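Local coordinates for mannosylglycerate hydrolase MGH1-like glycoside hydrolase domain-containing protein (PDB 4WVB) that probably hydrolyses mannosylglycerate to mannose and glycerate, and glucosylglycerate to glucose and glycerate, as a family 63 glycoside hydrolase, at residues A[33-38]-A[406-411]; A[99-104]-A[159-164]; A[165-170]-A[297-302]; A[347-352]-A[392-397]. One frame throughout, in Å; residues are numbered along the deposited sequence.

From the N terminus, 33-38 at the start of helix 33-43 waits longest for its partner: interaction 1 closes only at 406-411, near the C terminus, and encloses the other three contacts. Inside that long loop they follow in series, none crossing another. Interaction 2 joins the loops 99-104 and 159-164, interaction 3 ties 165-170 to 297-302, and interaction 4 brings 347-352 against 392-397. Segments 159-164 and 165-170 are continuous, so interactions 2 and 3 share one run of chain. All four contacts touch the same bound glucose, uniting loops and helix starts of the helical barrel around one sugar pocket.

Interaction 1: A[33-38]-A[406-411]; sequences LWDSAF and EGFSWS. With GLC (alpha-D-glucopyranose), chain F.
In the sugar pocket of this glycoside hydrolase, whose family has an (alpha/alpha)6-barrel catalytic domain, W34 and F38 of helix 33-43 form an aromatic cluster with W410 of helix 409-418. W410 turns the edge of its six-membered ring toward the face of the W34 five-membered ring in an edge-to-face pair, centroids 4.9 Å apart and planes at 80°. W410 CZ3 lies over that face, 3.4 Å from W34 NE1. F38 in turn directs its edge toward one face of W410, offset to the rim, while F408 CE2 lies over the rim of the opposite face.

W34 carries CG between its backbone N and carbonyl carbon (chi1 77°), which brings the indole edge to the bound glucose. There W34 NE1 donates to GLC O3 at 3.0 Å and more weakly to GLC O4. Aspartate suits the next position because its two oxygens take two different hydroxyls: D35 OD1 accepts from GLC O4 at 2.6 Å and D35 OD2 from GLC O6 at 2.9 Å. D35 OD2 also lies 3.4 Å from W410 CE3, the carboxylate plane 33° from the indole. Replacing W34 by a leucine would probably leave GLC O3 without this N-H donor and open a gap beside the W410 edge. D35 itself is steadied from the other helix: a water donates a hydrogen bond to D35 OD2 at 2.9 Å and accepts one from W410 N.

Interaction 2: A[99-104]-A[159-164]; sequences SGITQP and PWESGM. With GLC (alpha-D-glucopyranose), chain F.
The extended run I101-P104 passes against the compact turn at 159-164, closest where Q103 CA and E161 CA stand 4.5 Å apart. Two CA-H...O contacts join the backbones there: E161 CA meets T102 O at 3.4 Å, and Q103 CA meets E161 O. T102 O is buried without a hydrogen-bond partner in the model, so the first of these is a weak approach to it from the other segment.

E161 has CG beside its backbone N (chi1 -68°) and an extended chain beyond, which runs past T102 O and brings the carboxylate to the N-H of the same residue. The anti lone pair of E161 OE1 accepts from T102 N at 3.0 Å, almost straight at 172°. R146 forms a salt bridge with the same oxygen, and V157 N donates to E161 OE2, so the buried acid is well satisfied. I101 CD1 packs on W160 CB at 3.9 Å.

The two loops wall part of the sugar pocket, where Q103 and G163 probably bind substrate. Q103 NE2 donates to GLC O4 at 2.9 Å and to a water at 3.0 Å that donates a hydrogen bond to W160 O. G163 O accepts from GLC O3 at 2.6 Å. Glycine fits here because phi is positive and a side chain would jam against P104 CG. S162 OG, accepting from M164 N, makes an ST turn.

I101 and W160 also lean on helix 203-216, T102 on helix 121-146, and Q103 and P104 on the start of helix 33-43.

Interaction 3: A[165-170]-A[297-302]; sequences DNSPAW and VKTSAG. With GLC (alpha-D-glucopyranose), chain F.
S167 and T299 face each other across this contact, with S167 OG 3.6 Å from the methyl carbon T299 CG2. A water links the same two residues, 2.9 Å from S167 OG and 2.8 Å from T299 OG1. Beside them the small, apolar surfaces fit together: V297 CG1 lies 4.2 Å from P168 CB, and V297 CB lies 4.4 Å from A169 CB. A compact alanine lets the two backbones approach here.

Both hydroxyls are also set by their own chains. A chi1 of 77° folds T299 OG1 back over its own main chain, where it accepts from A301 N at 3.2 Å, an ST turn that leads into the 3-10 segment 300-302. S167 OG receives a weak bond from A169 N. S167 CB and A169 CB lie over one face of the W170 indole, toward its rim, and W170 NE1 is bonded to M164 O.

The same run of chain begins in the active site of the barrel with D165, probably the proton donor of this hydrolase. D165 OD2 accepts from GLC O1 at 2.8 Å, and Y349 OH is placed to bond the same oxygen, though its position is less sure. With an alanine at D165, GLC O1 would probably be left without this carboxylate acceptor. Next along, N166 OD1 is bonded to W350 N, and N166 O to R351 NH1.

Interaction 4: A[347-352]-A[392-397]; sequences GRYWRG and REYYDP. With GLC (alpha-D-glucopyranose), chain F.
With chi1 at 54° the Y394 ring swings in over its own backbone and comes to lie under that of Y349, while Y349 has CG trans to its own N (chi1 -152°) and sends its phenol toward the glucose. Y349 CA sits 3.8 Å from the centroid of the Y394 ring, 12° off the normal: a CH-pi contact over the face. At the edge of that ring, G347 O approaches Y394 CE2 to 3.2 Å. Y394 CE1 in turn meets the edge of the Y349 ring, 3.8 Å from Y349 CD1.

The chain can bend so sharply because R348 to R351 is a type II' beta turn, closed by R351 N to R348 O, with Y349 taking the positive-phi place. Across from it, E393 and Y394 both face R403 as a classic beta bulge in the small antiparallel sheet. The corner in the chain at E393, probably the proton acceptor of catalysis, is consistent with its side chain turning toward the sugar; E393 OE2 lies in the plane of the Y349 ring at its edge, 3.5 Å from Y349 CE1, with the carboxylate nearly perpendicular to the ring. G405 N is bonded to E393 OE1.

W350 CD1 covers one face of the Y349 phenol, and W350 NE1 donates nearly straight to GLC O2 at 2.9 Å. GLC O2 also donates to Y349 OH, an oxygen modelled too close to the sugar for its place to be sure. At the far end G352, whose backbone angles call for glycine, sets its O 3.6 Å from P397 CG.

Interaction 1: A[33-38]-A[406-411]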
# COMPACT_ATOMS: atom_id res chain seq x y z
N LEU A 33 -14.71 -13.13 24.86
CA LEU A 33 -14.80 -12.27 23.67
C LEU A 33 -14.29 -12.92 22.40
O LEU A 33 -15.06 -13.03 21.42
CB LEU A 33 -14.03 -10.96 23.91
CG LEU A 33 -14.14 -9.80 22.90
CD1 LEU A 33 -13.48 -8.58 23.52
CD2 LEU A 33 -13.52 -10.06 21.54
N TRP A 34 -13.01 -13.32 22.35
CA TRP A 34 -12.56 -13.83 21.04
C TRP A 34 -13.06 -15.24 20.79
O TRP A 34 -13.40 -15.55 19.64
CB TRP A 34 -11.08 -13.59 20.63
CG TRP A 34 -9.99 -14.38 21.19
CD1 TRP A 34 -9.94 -14.97 22.41
CD2 TRP A 34 -8.71 -14.59 20.57
NE1 TRP A 34 -8.70 -15.56 22.58
CE2 TRP A 34 -7.93 -15.34 21.46
CE3 TRP A 34 -8.15 -14.21 19.34
CZ2 TRP A 34 -6.62 -15.73 21.17
CZ3 TRP A 34 -6.85 -14.61 19.05
CH2 TRP A 34 -6.10 -15.34 19.95
N ASP A 35 -13.23 -16.03 21.85
CA ASP A 35 -13.84 -17.35 21.71
C ASP A 35 -15.21 -17.23 21.03
O ASP A 35 -15.48 -17.94 20.06
CB ASP A 35 -13.99 -18.08 23.05
CG ASP A 35 -12.68 -18.27 23.76
OD1 ASP A 35 -12.05 -17.24 24.12
OD2 ASP A 35 -12.26 -19.45 23.97
N SER A 36 -16.07 -16.35 21.54
CA SER A 36 -17.41 -16.21 20.97
C SER A 36 -17.38 -15.82 19.49
O SER A 36 -18.23 -16.27 18.71
CB SER A 36 -18.28 -15.23 21.77
OG SER A 36 -18.91 -15.89 22.86
N ALA A 37 -16.43 -14.99 19.09
CA ALA A 37 -16.31 -14.64 17.68
C ALA A 37 -16.01 -15.87 16.82
O ALA A 37 -16.65 -16.07 15.80
CB ALA A 37 -15.21 -13.61 17.49
N PHE A 38 -15.03 -16.67 17.20
CA PHE A 38 -14.72 -17.88 16.41
C PHE A 38 -15.88 -18.86 16.48
O PHE A 38 -16.21 -19.53 15.50
CB PHE A 38 -13.46 -18.59 16.90
CG PHE A 38 -12.20 -17.77 16.75
CD1 PHE A 38 -11.73 -17.41 15.49
CD2 PHE A 38 -11.51 -17.32 17.87
CE1 PHE A 38 -10.60 -16.63 15.36
CE2 PHE A 38 -10.36 -16.56 17.73
CZ PHE A 38 -9.90 -16.21 16.48
N GLU A 406 -11.05 -29.57 27.41
CA GLU A 406 -11.77 -30.60 26.67
C GLU A 406 -13.04 -30.02 26.10
O GLU A 406 -13.62 -29.10 26.68
CB GLU A 406 -12.10 -31.77 27.60
CG GLU A 406 -10.84 -32.54 27.99
CD GLU A 406 -11.11 -33.76 28.84
OE1 GLU A 406 -11.83 -33.64 29.85
OE2 GLU A 406 -10.60 -34.85 28.48
N GLY A 407 -13.48 -30.56 24.97
CA GLY A 407 -14.65 -30.03 24.28
C GLY A 407 -14.44 -28.55 24.02
O GLY A 407 -15.31 -27.73 24.34
N PHE A 408 -13.24 -28.22 23.52
CA PHE A 408 -12.84 -26.83 23.35
C PHE A 408 -13.57 -26.23 22.17
O PHE A 408 -13.43 -26.65 21.03
CB PHE A 408 -11.33 -26.66 23.22
CG PHE A 408 -10.89 -25.25 23.54
CD1 PHE A 408 -10.85 -24.81 24.84
CD2 PHE A 408 -10.57 -24.37 22.52
CE1 PHE A 408 -10.49 -23.50 25.14
CE2 PHE A 408 -10.20 -23.08 22.80
CZ PHE A 408 -10.16 -22.63 24.11
N SER A 409 -14.38 -25.22 22.48
CA SER A 409 -15.36 -24.72 21.54
C SER A 409 -14.80 -24.14 20.27
O SER A 409 -15.32 -24.43 19.20
CB SER A 409 -16.27 -23.71 22.22
OG SER A 409 -17.02 -24.35 23.23
N TRP A 410 -13.75 -23.31 20.33
CA TRP A 410 -13.31 -22.71 19.06
C TRP A 410 -12.66 -23.73 18.13
O TRP A 410 -12.64 -23.55 16.91
CB TRP A 410 -12.47 -21.43 19.20
CG TRP A 410 -10.99 -21.51 19.58
CD1 TRP A 410 -10.05 -22.45 19.22
CD2 TRP A 410 -10.29 -20.54 20.35
NE1 TRP A 410 -8.82 -22.11 19.73
CE2 TRP A 410 -8.95 -20.94 20.43
CE3 TRP A 410 -10.69 -19.35 20.98
CZ2 TRP A 410 -8.00 -20.21 21.14
CZ3 TRP A 410 -9.76 -18.64 21.67
CH2 TRP A 410 -8.43 -19.05 21.74
N SER A 411 -12.15 -24.82 18.70
CA SER A 411 -11.59 -25.90 17.89
C SER A 411 -12.73 -26.55 17.12
O SER A 411 -12.65 -26.72 15.90
CB SER A 411 -10.85 -26.89 18.76
OG SER A 411 -9.76 -26.28 19.39
C1 GLC F . -7.27 -18.95 27.71
C2 GLC F . -6.74 -18.70 26.27
C3 GLC F . -7.48 -17.50 25.68
C4 GLC F . -8.98 -17.81 25.63
C5 GLC F . -9.47 -18.18 27.05
C6 GLC F . -10.89 -18.72 27.05
O1 GLC F . -7.00 -17.80 28.54
O2 GLC F . -5.32 -18.47 26.28
O3 GLC F . -6.99 -17.26 24.37
O4 GLC F . -9.68 -16.69 25.02
O5 GLC F . -8.69 -19.22 27.68
O6 GLC F . -10.91 -20.00 26.45
O HOH W 1 -13.40 -21.92 22.89

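Interaction 2: A[99-104]-A[159-164]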
# COMPACT_ATOMS: atom_id res chain seq x y z
N SER A 99 -15.20 -8.50 33.07
CA SER A 99 -13.81 -8.15 33.33
C SER A 99 -13.57 -6.70 32.94
O SER A 99 -14.43 -6.05 32.32
CB SER A 99 -12.88 -9.08 32.55
OG SER A 99 -12.97 -8.80 31.17
N GLY A 100 -12.40 -6.16 33.30
CA GLY A 100 -12.06 -4.78 32.99
C GLY A 100 -10.95 -4.63 31.96
O GLY A 100 -10.37 -3.55 31.80
N ILE A 101 -10.65 -5.74 31.28
CA ILE A 101 -9.68 -5.78 30.18
C ILE A 101 -10.34 -6.38 28.93
O ILE A 101 -11.44 -6.89 29.01
CB ILE A 101 -8.42 -6.60 30.56
CG1 ILE A 101 -8.77 -8.04 30.93
CG2 ILE A 101 -7.63 -5.86 31.65
CD1 ILE A 101 -7.57 -8.95 31.05
N THR A 102 -9.68 -6.25 27.78
CA THR A 102 -10.27 -6.65 26.49
C THR A 102 -9.50 -7.84 25.89
O THR A 102 -8.69 -8.47 26.58
CB THR A 102 -10.38 -5.47 25.52
OG1 THR A 102 -11.23 -5.81 24.42
CG2 THR A 102 -9.02 -5.01 25.01
N GLN A 103 -9.78 -8.17 24.62
CA GLN A 103 -9.16 -9.33 23.97
C GLN A 103 -9.11 -9.04 22.46
O GLN A 103 -9.69 -8.05 22.00
CB GLN A 103 -9.97 -10.59 24.26
CG GLN A 103 -9.21 -11.68 24.97
CD GLN A 103 -9.98 -12.99 25.13
OE1 GLN A 103 -11.17 -13.16 24.77
NE2 GLN A 103 -9.31 -13.91 25.73
N PRO A 104 -8.43 -9.90 21.67
CA PRO A 104 -8.24 -9.54 20.27
C PRO A 104 -9.58 -9.32 19.52
O PRO A 104 -10.48 -10.16 19.61
CB PRO A 104 -7.43 -10.72 19.74
CG PRO A 104 -6.63 -11.15 20.93
CD PRO A 104 -7.62 -11.06 22.05
N PRO A 159 -0.95 -8.97 29.68
CA PRO A 159 -0.70 -10.09 28.75
C PRO A 159 -1.95 -10.89 28.33
O PRO A 159 -2.02 -11.41 27.20
CB PRO A 159 0.31 -10.99 29.52
CG PRO A 159 0.25 -10.53 30.94
CD PRO A 159 -0.11 -9.08 30.89
N TRP A 160 -2.93 -11.00 29.22
CA TRP A 160 -4.17 -11.71 28.90
C TRP A 160 -4.89 -11.08 27.72
O TRP A 160 -5.67 -11.73 27.03
CB TRP A 160 -5.11 -11.76 30.09
CG TRP A 160 -4.59 -12.57 31.23
CD1 TRP A 160 -3.52 -13.42 31.22
CD2 TRP A 160 -5.14 -12.62 32.55
NE1 TRP A 160 -3.37 -13.99 32.46
CE2 TRP A 160 -4.35 -13.52 33.29
CE3 TRP A 160 -6.22 -11.99 33.18
CZ2 TRP A 160 -4.61 -13.81 34.64
CZ3 TRP A 160 -6.48 -12.28 34.52
CH2 TRP A 160 -5.67 -13.18 35.23
N GLU A 161 -4.68 -9.79 27.51
CA GLU A 161 -5.37 -9.10 26.44
C GLU A 161 -4.93 -9.55 25.06
O GLU A 161 -5.69 -9.37 24.10
CB GLU A 161 -5.22 -7.58 26.55
CG GLU A 161 -5.93 -7.00 27.76
CD GLU A 161 -5.97 -5.50 27.72
OE1 GLU A 161 -7.05 -4.90 27.90
OE2 GLU A 161 -4.90 -4.91 27.47
N SER A 162 -3.74 -10.15 24.96
CA SER A 162 -3.27 -10.69 23.69
C SER A 162 -4.03 -11.95 23.28
O SER A 162 -3.95 -12.39 22.13
CB SER A 162 -1.80 -11.07 23.76
OG SER A 162 -1.61 -12.10 24.71
N GLY A 163 -4.74 -12.54 24.24
CA GLY A 163 -5.29 -13.85 24.04
C GLY A 163 -4.25 -14.95 24.15
O GLY A 163 -4.63 -16.11 24.09
N MET A 164 -2.97 -14.58 24.32
CA MET A 164 -1.84 -15.53 24.27
C MET A 164 -1.10 -15.39 25.60
O MET A 164 0.03 -14.90 25.67
CB MET A 164 -0.97 -15.26 23.06
CG MET A 164 -1.76 -15.35 21.77
SD MET A 164 -0.74 -15.13 20.32
CE MET A 164 -1.95 -15.05 18.99
C1 GLC F . -7.27 -18.95 27.71
C2 GLC F . -6.74 -18.70 26.27
C3 GLC F . -7.48 -17.50 25.68
C4 GLC F . -8.98 -17.81 25.63
C5 GLC F . -9.47 -18.18 27.05
C6 GLC F . -10.89 -18.72 27.05
O1 GLC F . -7.00 -17.80 28.54
O2 GLC F . -5.32 -18.47 26.28
O3 GLC F . -6.99 -17.26 24.37
O4 GLC F . -9.68 -16.69 25.02
O5 GLC F . -8.69 -19.22 27.68
O6 GLC F . -10.91 -20.00 26.45
O HOH W 2 -6.70 -14.17 27.24

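Interaction 3: A[165-170]-A[297-302]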
# COMPACT_ATOMS: atom_id res chain seq x y z
N ASP A 165 -1.80 -15.83 26.64
CA ASP A 165 -1.56 -15.35 28.02
C ASP A 165 -0.10 -15.43 28.42
O ASP A 165 0.44 -14.47 28.96
CB ASP A 165 -2.38 -16.16 29.05
CG ASP A 165 -3.87 -16.20 28.75
OD1 ASP A 165 -4.34 -15.73 27.68
OD2 ASP A 165 -4.59 -16.73 29.62
N ASN A 166 0.51 -16.59 28.21
CA ASN A 166 1.90 -16.84 28.60
C ASN A 166 2.86 -16.91 27.43
O ASN A 166 3.90 -17.58 27.49
CB ASN A 166 2.00 -18.13 29.46
CG ASN A 166 1.81 -19.39 28.66
OD1 ASN A 166 1.25 -19.37 27.56
ND2 ASN A 166 2.25 -20.51 29.22
N SER A 167 2.56 -16.18 26.36
CA SER A 167 3.51 -16.10 25.24
C SER A 167 4.90 -15.72 25.76
O SER A 167 5.01 -14.80 26.59
CB SER A 167 3.08 -15.06 24.20
OG SER A 167 4.04 -14.97 23.15
N PRO A 168 5.96 -16.40 25.29
CA PRO A 168 7.28 -16.03 25.77
C PRO A 168 7.64 -14.58 25.42
O PRO A 168 8.54 -13.98 26.05
CB PRO A 168 8.21 -17.04 25.05
CG PRO A 168 7.32 -18.23 24.80
CD PRO A 168 5.99 -17.62 24.46
N ALA A 169 6.92 -13.99 24.46
CA ALA A 169 7.13 -12.57 24.18
C ALA A 169 6.88 -11.70 25.40
O ALA A 169 7.50 -10.64 25.51
CB ALA A 169 6.28 -12.08 23.00
N TRP A 170 6.01 -12.13 26.31
CA TRP A 170 5.63 -11.26 27.43
C TRP A 170 6.55 -11.42 28.64
O TRP A 170 6.41 -10.68 29.61
CB TRP A 170 4.17 -11.47 27.84
CG TRP A 170 3.18 -11.58 26.70
CD1 TRP A 170 2.10 -12.39 26.68
CD2 TRP A 170 3.18 -10.88 25.45
NE1 TRP A 170 1.44 -12.27 25.49
CE2 TRP A 170 2.08 -11.34 24.72
CE3 TRP A 170 4.03 -9.92 24.87
CZ2 TRP A 170 1.77 -10.88 23.44
CZ3 TRP A 170 3.74 -9.49 23.58
CH2 TRP A 170 2.63 -9.97 22.88
N VAL A 297 11.35 -11.99 19.95
CA VAL A 297 10.89 -13.36 20.16
C VAL A 297 9.92 -13.71 19.04
O VAL A 297 8.91 -13.00 18.85
CB VAL A 297 10.17 -13.53 21.52
CG1 VAL A 297 9.65 -14.96 21.68
CG2 VAL A 297 11.11 -13.16 22.67
N LYS A 298 10.22 -14.76 18.28
CA LYS A 298 9.38 -15.10 17.14
C LYS A 298 8.27 -16.05 17.58
O LYS A 298 8.52 -17.22 17.93
CB LYS A 298 10.21 -15.73 16.00
CG LYS A 298 11.32 -14.83 15.48
CD LYS A 298 11.94 -15.40 14.21
CE LYS A 298 12.99 -16.45 14.50
NZ LYS A 298 13.84 -16.63 13.28
N THR A 299 7.03 -15.54 17.57
CA THR A 299 5.87 -16.35 17.93
C THR A 299 4.93 -16.46 16.75
O THR A 299 5.08 -15.73 15.76
CB THR A 299 5.10 -15.76 19.14
OG1 THR A 299 4.30 -14.63 18.70
CG2 THR A 299 6.05 -15.33 20.23
N SER A 300 3.93 -17.33 16.86
CA SER A 300 2.94 -17.49 15.80
C SER A 300 2.17 -16.19 15.53
O SER A 300 1.64 -16.02 14.43
CB SER A 300 1.95 -18.62 16.09
OG SER A 300 1.25 -18.39 17.31
N ALA A 301 2.09 -15.29 16.52
CA ALA A 301 1.42 -14.00 16.30
C ALA A 301 2.10 -13.18 15.19
O ALA A 301 1.45 -12.37 14.49
CB ALA A 301 1.38 -13.20 17.62
N GLY A 302 3.40 -13.36 15.02
CA GLY A 302 4.13 -12.61 14.01
C GLY A 302 3.74 -12.93 12.59
O GLY A 302 4.12 -12.22 11.68
C1 GLC F . -7.27 -18.95 27.71
C2 GLC F . -6.74 -18.70 26.27
C3 GLC F . -7.48 -17.50 25.68
C4 GLC F . -8.98 -17.81 25.63
C5 GLC F . -9.47 -18.18 27.05
C6 GLC F . -10.89 -18.72 27.05
O1 GLC F . -7.00 -17.80 28.54
O2 GLC F . -5.32 -18.47 26.28
O3 GLC F . -6.99 -17.26 24.37
O4 GLC F . -9.68 -16.69 25.02
O5 GLC F . -8.69 -19.22 27.68
O6 GLC F . -10.91 -20.00 26.45
O HOH W 3 3.30 -13.19 20.93

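Interaction 4: A[347-352]-A[392-397]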
# COMPACT_ATOMS: atom_id res chain seq x y z
N GLY A 347 4.47 -28.63 25.27
CA GLY A 347 3.18 -28.84 25.90
C GLY A 347 2.60 -27.66 26.66
O GLY A 347 1.56 -27.84 27.28
N ARG A 348 3.24 -26.48 26.64
CA ARG A 348 2.86 -25.44 27.62
C ARG A 348 2.07 -24.21 27.10
O ARG A 348 2.59 -23.10 27.06
CB ARG A 348 4.11 -25.00 28.36
CG ARG A 348 3.84 -24.38 29.72
CD ARG A 348 5.13 -24.11 30.49
NE ARG A 348 5.12 -22.77 31.09
CZ ARG A 348 6.20 -22.06 31.42
NH1 ARG A 348 7.44 -22.53 31.23
NH2 ARG A 348 6.05 -20.85 31.95
N TYR A 349 0.81 -24.42 26.71
CA TYR A 349 -0.10 -23.31 26.41
C TYR A 349 0.39 -22.52 25.17
O TYR A 349 0.41 -23.08 24.07
CB TYR A 349 -0.24 -22.50 27.72
CG TYR A 349 -1.49 -21.73 27.97
CD1 TYR A 349 -2.73 -22.12 27.47
CD2 TYR A 349 -1.44 -20.60 28.80
CE1 TYR A 349 -3.86 -21.36 27.73
CE2 TYR A 349 -2.56 -19.86 29.08
CZ TYR A 349 -3.76 -20.24 28.55
OH TYR A 349 -4.84 -19.46 28.86
N TRP A 350 0.82 -21.25 25.31
CA TRP A 350 1.28 -20.45 24.17
C TRP A 350 2.82 -20.44 24.00
O TRP A 350 3.39 -19.58 23.34
CB TRP A 350 0.75 -19.01 24.28
CG TRP A 350 -0.73 -18.94 24.16
CD1 TRP A 350 -1.64 -18.95 25.17
CD2 TRP A 350 -1.48 -18.88 22.94
NE1 TRP A 350 -2.91 -18.89 24.66
CE2 TRP A 350 -2.84 -18.83 23.29
CE3 TRP A 350 -1.13 -18.84 21.59
CZ2 TRP A 350 -3.85 -18.74 22.34
CZ3 TRP A 350 -2.14 -18.76 20.64
CH2 TRP A 350 -3.48 -18.70 21.02
N ARG A 351 3.50 -21.44 24.57
CA ARG A 351 4.95 -21.47 24.55
C ARG A 351 5.49 -22.57 23.63
O ARG A 351 6.55 -23.11 23.88
CB ARG A 351 5.48 -21.64 25.98
CG ARG A 351 5.05 -20.48 26.90
CD ARG A 351 5.62 -20.60 28.29
NE ARG A 351 7.02 -20.19 28.36
CZ ARG A 351 7.45 -18.95 28.55
NH1 ARG A 351 6.59 -17.95 28.65
NH2 ARG A 351 8.76 -18.71 28.61
N GLY A 352 4.78 -22.88 22.55
CA GLY A 352 5.19 -23.98 21.65
C GLY A 352 4.02 -24.70 20.98
O GLY A 352 4.07 -24.94 19.80
N ARG A 392 -9.60 -30.06 21.42
CA ARG A 392 -8.82 -29.66 22.57
C ARG A 392 -8.31 -28.24 22.38
O ARG A 392 -8.29 -27.69 21.27
CB ARG A 392 -7.61 -30.58 22.75
CG ARG A 392 -7.93 -32.06 22.95
CD ARG A 392 -8.75 -32.32 24.20
NE ARG A 392 -8.07 -31.90 25.42
CZ ARG A 392 -7.25 -32.67 26.13
NH1 ARG A 392 -6.96 -33.91 25.74
NH2 ARG A 392 -6.70 -32.20 27.25
N GLU A 393 -7.85 -27.66 23.47
CA GLU A 393 -7.38 -26.27 23.46
C GLU A 393 -6.10 -26.07 22.64
O GLU A 393 -5.98 -25.13 21.86
CB GLU A 393 -7.15 -25.82 24.89
CG GLU A 393 -7.00 -24.33 25.06
CD GLU A 393 -7.11 -23.89 26.51
OE1 GLU A 393 -7.38 -24.75 27.37
OE2 GLU A 393 -6.92 -22.69 26.78
N TYR A 394 -5.13 -26.96 22.84
CA TYR A 394 -3.88 -26.83 22.09
C TYR A 394 -3.26 -28.21 21.96
O TYR A 394 -3.74 -29.17 22.59
CB TYR A 394 -2.92 -25.80 22.72
CG TYR A 394 -2.62 -26.04 24.18
CD1 TYR A 394 -3.46 -25.53 25.18
CD2 TYR A 394 -1.51 -26.77 24.57
CE1 TYR A 394 -3.20 -25.74 26.52
CE2 TYR A 394 -1.24 -26.99 25.91
CZ TYR A 394 -2.09 -26.48 26.88
OH TYR A 394 -1.81 -26.72 28.21
N TYR A 395 -2.23 -28.31 21.13
CA TYR A 395 -1.67 -29.59 20.75
C TYR A 395 -0.16 -29.54 20.74
O TYR A 395 0.45 -28.54 20.31
CB TYR A 395 -2.19 -30.04 19.38
CG TYR A 395 -3.71 -30.13 19.31
CD1 TYR A 395 -4.47 -28.99 19.10
CD2 TYR A 395 -4.37 -31.35 19.40
CE1 TYR A 395 -5.85 -29.05 19.05
CE2 TYR A 395 -5.75 -31.43 19.35
CZ TYR A 395 -6.50 -30.28 19.15
OH TYR A 395 -7.88 -30.35 19.07
N ASP A 396 0.45 -30.61 21.24
CA ASP A 396 1.88 -30.77 21.18
C ASP A 396 2.30 -30.90 19.71
O ASP A 396 1.80 -31.76 19.00
CB ASP A 396 2.27 -32.04 21.98
CG ASP A 396 3.77 -32.25 22.08
OD1 ASP A 396 4.47 -32.29 21.05
OD2 ASP A 396 4.25 -32.35 23.21
N PRO A 397 3.22 -30.03 19.23
CA PRO A 397 3.58 -30.01 17.82
C PRO A 397 4.52 -31.15 17.41
O PRO A 397 4.77 -31.33 16.22
CB PRO A 397 4.32 -28.67 17.65
CG PRO A 397 4.84 -28.36 19.01
CD PRO A 397 3.97 -29.03 20.02
C1 GLC F . -7.27 -18.95 27.71
C2 GLC F . -6.74 -18.70 26.27
C3 GLC F . -7.48 -17.50 25.68
C4 GLC F . -8.98 -17.81 25.63
C5 GLC F . -9.47 -18.18 27.05
C6 GLC F . -10.89 -18.72 27.05
O1 GLC F . -7.00 -17.80 28.54
O2 GLC F . -5.32 -18.47 26.28
O3 GLC F . -6.99 -17.26 24.37
O4 GLC F . -9.68 -16.69 25.02
O5 GLC F . -8.69 -19.22 27.68
O6 GLC F . -10.91 -20.00 26.45